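Local coordinates for uncharacterized protein (PDB 5VYQ), which probably transfers a formyl group from a folate cofactor to the amino group of dTDP-4-amino-4,6-dideoxyglucose, at residues C63-R68 and Q86-A91. Numbering follows the deposited sequence. Where two conformers were deposited one is given.
With FON (N-{[4-({[(6R)-2-amino-5-formyl-4-oxo-1,4,5,6,7,8-hexahydropteridin-6-yl]methyl}amino)phenyl]carbonyl}-L-glutamic acid), chain C.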
ATOM      1  N   CYS A  63       6.307   7.702  36.915  1.00 14.05           N
ATOM      2  CA  CYS A  63       7.500   7.723  37.736  1.00 15.21           C
ATOM      3  C   CYS A  63       8.684   8.190  36.927  1.00 16.15           C
ATOM      4  O   CYS A  63       9.008   7.610  35.878  1.00 15.28           O
ATOM      5  CB  CYS A  63       7.757   6.327  38.284  1.00 16.35           C
ATOM      6  SG  CYS A  63       9.250   6.191  39.295  1.00 19.38           S
ATOM      7  N   ASP A  64       9.304   9.271  37.391  1.00 15.59           N
ATOM      8  CA  ASP A  64      10.495   9.806  36.751  1.00 16.57           C
ATOM      9  C   ASP A  64      11.657   9.093  37.419  1.00 16.25           C
ATOM     10  O   ASP A  64      12.129   9.437  38.512  1.00 16.15           O
ATOM     11  CB  ASP A  64      10.605  11.323  36.899  1.00 17.36           C
ATOM     12  CG  ASP A  64      11.795  11.877  36.161  1.00 19.38           C
ATOM     13  OD1 ASP A  64      12.863  11.202  36.103  1.00 19.98           O
ATOM     14  OD2 ASP A  64      11.648  13.004  35.661  1.00 26.88           O
ATOM     15  N   VAL A  65      12.189   8.124  36.681  1.00 16.13           N
ATOM     16  CA  VAL A  65      13.221   7.258  37.135  1.00 18.30           C
ATOM     17  C   VAL A  65      14.499   7.987  37.530  1.00 18.07           C
ATOM     18  O   VAL A  65      15.129   7.632  38.517  1.00 18.97           O
ATOM     19  CB  VAL A  65      13.388   6.171  36.044  1.00 26.64           C
ATOM     20  CG1 VAL A  65      14.740   5.523  36.050  1.00 30.24           C
ATOM     21  CG2 VAL A  65      12.255   5.173  36.165  1.00 26.81           C
ATOM     22  N   ALA A  66      14.879   8.999  36.768  1.00 18.46           N
ATOM     23  CA  ALA A  66      16.067   9.762  37.071  1.00 17.50           C
ATOM     24  C   ALA A  66      15.921  10.533  38.391  1.00 18.49           C
ATOM     25  O   ALA A  66      16.857  10.609  39.157  1.00 20.61           O
ATOM     26  CB  ALA A  66      16.383  10.707  35.922  1.00 17.93           C
ATOM     27  N   GLU A  67      14.762  11.109  38.657  1.00 17.47           N
ATOM     28  CA  GLU A  67      14.592  11.836  39.906  1.00 17.38           C
ATOM     29  C   GLU A  67      14.426  10.899  41.106  1.00 17.26           C
ATOM     30  O   GLU A  67      14.751  11.291  42.225  1.00 16.05           O
ATOM     31  CB  GLU A  67      13.372  12.759  39.846  1.00 21.74           C
ATOM     32  CG  GLU A  67      13.423  13.797  38.735  1.00 24.76           C
ATOM     33  CD  GLU A  67      12.213  14.722  38.719  1.00 36.10           C
ATOM     34  OE1 GLU A  67      12.348  15.856  38.198  1.00 41.97           O
ATOM     35  OE2 GLU A  67      11.123  14.339  39.211  1.00 36.19           O
ATOM     36  N   ARG A  68      13.914   9.690  40.883  1.00 13.98           N
ATOM     37  CA  ARG A  68      13.511   8.819  41.974  1.00 14.20           C
ATOM     38  C   ARG A  68      14.451   7.640  42.230  1.00 13.03           C
ATOM     39  O   ARG A  68      14.085   6.733  42.992  1.00 12.81           O
ATOM     40  CB  ARG A  68      12.099   8.290  41.700  1.00 14.69           C
ATOM     41  CG  ARG A  68      11.032   9.368  41.633  1.00 16.75           C
ATOM     42  CD  ARG A  68      10.517   9.681  43.035  1.00 20.38           C
ATOM     43  NE  ARG A  68      11.471  10.226  43.987  1.00 20.45           N
ATOM     44  CZ  ARG A  68      11.798  11.515  44.095  1.00 21.64           C
ATOM     45  NH1 ARG A  68      11.302  12.421  43.271  1.00 22.01           N
ATOM     46  NH2 ARG A  68      12.641  11.904  45.038  1.00 22.15           N
ATOM     47  N   GLN A  86      12.350   5.727  29.117  1.00 14.98           N
ATOM     48  CA  GLN A  86      13.318   6.519  29.892  1.00 17.12           C
ATOM     49  C   GLN A  86      14.569   5.681  30.190  1.00 14.58           C
ATOM     50  O   GLN A  86      14.445   4.597  30.760  1.00 13.21           O
ATOM     51  CB  GLN A  86      12.668   6.955  31.193  1.00 18.12           C
ATOM     52  CG  GLN A  86      13.610   7.850  31.990  1.00 20.66           C
ATOM     53  CD  GLN A  86      12.911   8.588  33.123  1.00 22.19           C
ATOM     54  OE1 GLN A  86      11.931   8.105  33.700  1.00 18.23           O
ATOM     55  NE2 GLN A  86      13.486   9.739  33.510  1.00 23.87           N
ATOM     56  N   ARG A  87      15.761   6.154  29.834  1.00 14.06           N
ATOM     57  CA  ARG A  87      16.987   5.427  30.135  0.50 14.67           C
ATOM     58  C   ARG A  87      17.174   5.357  31.651  1.00 14.42           C
ATOM     59  O   ARG A  87      16.863   6.296  32.378  1.00 13.13           O
ATOM     60  CB  ARG A  87      18.203   6.096  29.469  0.50 16.21           C
ATOM     61  CG  ARG A  87      19.414   5.191  29.370  0.50 17.85           C
ATOM     62  CD  ARG A  87      20.388   5.686  28.324  0.50 21.45           C
ATOM     63  NE  ARG A  87      21.555   4.826  28.220  0.50 20.84           N
ATOM     64  CZ  ARG A  87      22.313   4.823  27.136  0.50 23.98           C
ATOM     65  NH1 ARG A  87      23.380   4.048  27.050  0.50 24.82           N
ATOM     66  NH2 ARG A  87      21.973   5.603  26.120  0.50 25.52           N
ATOM     67  N   PHE A  88      17.668   4.220  32.129  1.00 13.83           N
ATOM     68  CA  PHE A  88      17.934   3.979  33.547  1.00 13.32           C
ATOM     69  C   PHE A  88      19.357   4.490  33.762  1.00 14.45           C
ATOM     70  O   PHE A  88      20.292   4.010  33.104  1.00 14.56           O
ATOM     71  CB  PHE A  88      17.870   2.492  33.869  1.00 14.11           C
ATOM     72  CG  PHE A  88      16.471   1.888  33.903  1.00 13.01           C
ATOM     73  CD1 PHE A  88      16.324   0.608  34.398  1.00 12.87           C
ATOM     74  CD2 PHE A  88      15.305   2.577  33.526  1.00 12.56           C
ATOM     75  CE1 PHE A  88      15.089  -0.038  34.471  1.00 14.49           C
ATOM     76  CE2 PHE A  88      14.077   1.946  33.593  1.00 13.08           C
ATOM     77  CZ  PHE A  88      13.946   0.653  34.074  1.00 13.26           C
ATOM     78  N   PRO A  89      19.533   5.413  34.696  1.00 13.24           N
ATOM     79  CA  PRO A  89      20.906   5.838  34.962  1.00 15.43           C
ATOM     80  C   PRO A  89      21.760   4.829  35.698  1.00 13.86           C
ATOM     81  O   PRO A  89      21.242   3.864  36.287  1.00 12.56           O
ATOM     82  CB  PRO A  89      20.722   7.063  35.843  1.00 16.02           C
ATOM     83  CG  PRO A  89      19.437   6.796  36.545  1.00 17.94           C
ATOM     84  CD  PRO A  89      18.554   6.098  35.559  1.00 14.59           C
ATOM     85  N   ALA A  90      23.069   5.107  35.687  1.00 14.28           N
ATOM     86  CA  ALA A  90      24.019   4.224  36.341  1.00 14.92           C
ATOM     87  C   ALA A  90      23.607   3.914  37.780  1.00 12.06           C
ATOM     88  O   ALA A  90      23.651   2.763  38.194  1.00 13.00           O
ATOM     89  CB  ALA A  90      25.430   4.829  36.294  1.00 16.77           C
ATOM     90  N   ALA A  91      23.190   4.914  38.559  1.00 11.85           N
ATOM     91  CA  ALA A  91      22.916   4.648  39.973  1.00 13.44           C
ATOM     92  C   ALA A  91      21.767   3.643  40.168  1.00 13.30           C
ATOM     93  O   ALA A  91      21.722   2.912  41.160  1.00 12.47           O
ATOM     94  CB  ALA A  91      22.629   5.924  40.745  1.00 15.19           C
TER
HETATM   95  N1  FON C 301      18.381   1.855  30.332  1.00 14.99           N
HETATM   96  C2  FON C 301      19.576   1.340  30.062  1.00 16.49           C
HETATM   97  NA2 FON C 301      20.636   1.742  30.819  1.00 17.34           N
HETATM   98  N3  FON C 301      19.713   0.462  29.056  1.00 14.33           N
HETATM   99  C4  FON C 301      18.682   0.054  28.277  1.00 19.09           C
HETATM  100  O4  FON C 301      18.844  -0.795  27.368  1.00 20.18           O
HETATM  101  C4A FON C 301      17.338   0.581  28.574  1.00 16.25           C
HETATM  102  N5  FON C 301      16.165   0.310  27.850  1.00 17.41           N
HETATM  103  C6  FON C 301      15.150   1.375  27.910  1.00 17.83           C
HETATM  104  C7  FON C 301      14.836   1.629  29.387  1.00 17.17           C
HETATM  105  N8  FON C 301      16.057   2.013  30.051  1.00 16.34           N
HETATM  106  C8A FON C 301      17.254   1.518  29.689  1.00 16.41           C
HETATM  107  C9  FON C 301      15.564   2.657  27.153  1.00 19.42           C
HETATM  108  N10 FON C 301      15.651   2.360  25.727  1.00 20.12           N
HETATM  109  C11 FON C 301      16.721   5.140  22.823  1.00 28.72           C
HETATM  110  C12 FON C 301      16.493   3.804  22.489  1.00 31.13           C
HETATM  111  C13 FON C 301      16.136   2.894  23.478  1.00 25.31           C
HETATM  112  C14 FON C 301      15.984   3.301  24.799  1.00 24.44           C
HETATM  113  C15 FON C 301      16.207   4.628  25.148  1.00 28.42           C
HETATM  114  C16 FON C 301      16.578   5.539  24.158  1.00 30.03           C
HETATM  115  C   FON C 301      17.115   6.124  21.714  1.00 35.51           C
HETATM  116  O   FON C 301      17.050   5.839  20.499  1.00 35.16           O
HETATM  117  N   FON C 301      17.513   7.343  22.094  1.00 32.99           N
HETATM  118  CA  FON C 301      17.831   8.422  21.160  1.00 40.53           C
HETATM  119  CB  FON C 301      17.012   9.694  21.435  1.00 41.42           C
HETATM  120  CG  FON C 301      15.518   9.368  21.323  1.00 44.28           C
HETATM  121  CD  FON C 301      14.568  10.534  21.134  1.00 50.28           C
HETATM  122  OE1 FON C 301      15.002  11.594  20.636  1.00 46.75           O
HETATM  123  OE2 FON C 301      13.357  10.379  21.444  1.00 49.28           O
HETATM  124  CT  FON C 301      19.303   8.703  21.223  1.00 41.31           C
HETATM  125  O1  FON C 301      19.775   9.330  20.244  1.00 39.67           O
HETATM  126  O2  FON C 301      19.971   8.298  22.207  1.00 36.65           O
HETATM  127  CP1 FON C 301      16.026  -0.751  27.174  1.00 17.30           C
HETATM  128  O3  FON C 301      15.011  -0.971  26.522  1.00 17.06           O
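The amide of Gln-86 grips the start of the helix beginning near Val-65 through both of its polar atoms. Gln-86 NE2 donates to Asp-64 OD1 over 3.0 Å in a nearly straight bond (165° at the hydrogen), and Gln-86 OE1 accepts from Val-65 N, also at 3.0 Å. The acceptor lies close to the amide plane in the first bond; in the second, the N-H comes from above the carbonyl plane. Gln-86 reaches this far because CG stands anti to the backbone N (chi1 -177°) and the chain beyond is extended. Asp-64 is the N-cap: the same OD1 also accepts from Glu-67 N at 3.2 Å, and the two donors approach from opposite faces of the carboxylate. Asp-64 OD1 thus joins the first turn of its own helix, through Glu-67 N, to Gln-86, through NE2. With NE2 donating and OE1 accepting, the two hydrogen bonds together fix which way round the Gln-86 amide sits.

Apolar packing adjoins the amide. Val-65 CB lies 3.4 Å from Gln-86 OE1, and Val-65 CG1 reaches both Phe-88 CD2 and Pro-89 CD, each at 3.9 Å. On its way past, the segment 86-91 meets the folinic acid pterin: Phe-88 O accepts from FON NA2 at 3.2 Å and 175°. Gln-86 offers its backbone O, in a weak bond from FON N8, to the bound folate analogue, and its side chain to the helix cap, so that one residue touches both the folate pocket and the start of helix 65-75.

In the fold, the contact joins the N-terminal end of helix 65-75 to the loop leading from strand 78-82 into helix 90-95. Leu-27 of strand 24-28 touches both Val-65 and Phe-88, and Leu-92 and Ile-93 of helix 90-95 pack on Val-65 and Phe-88 respectively.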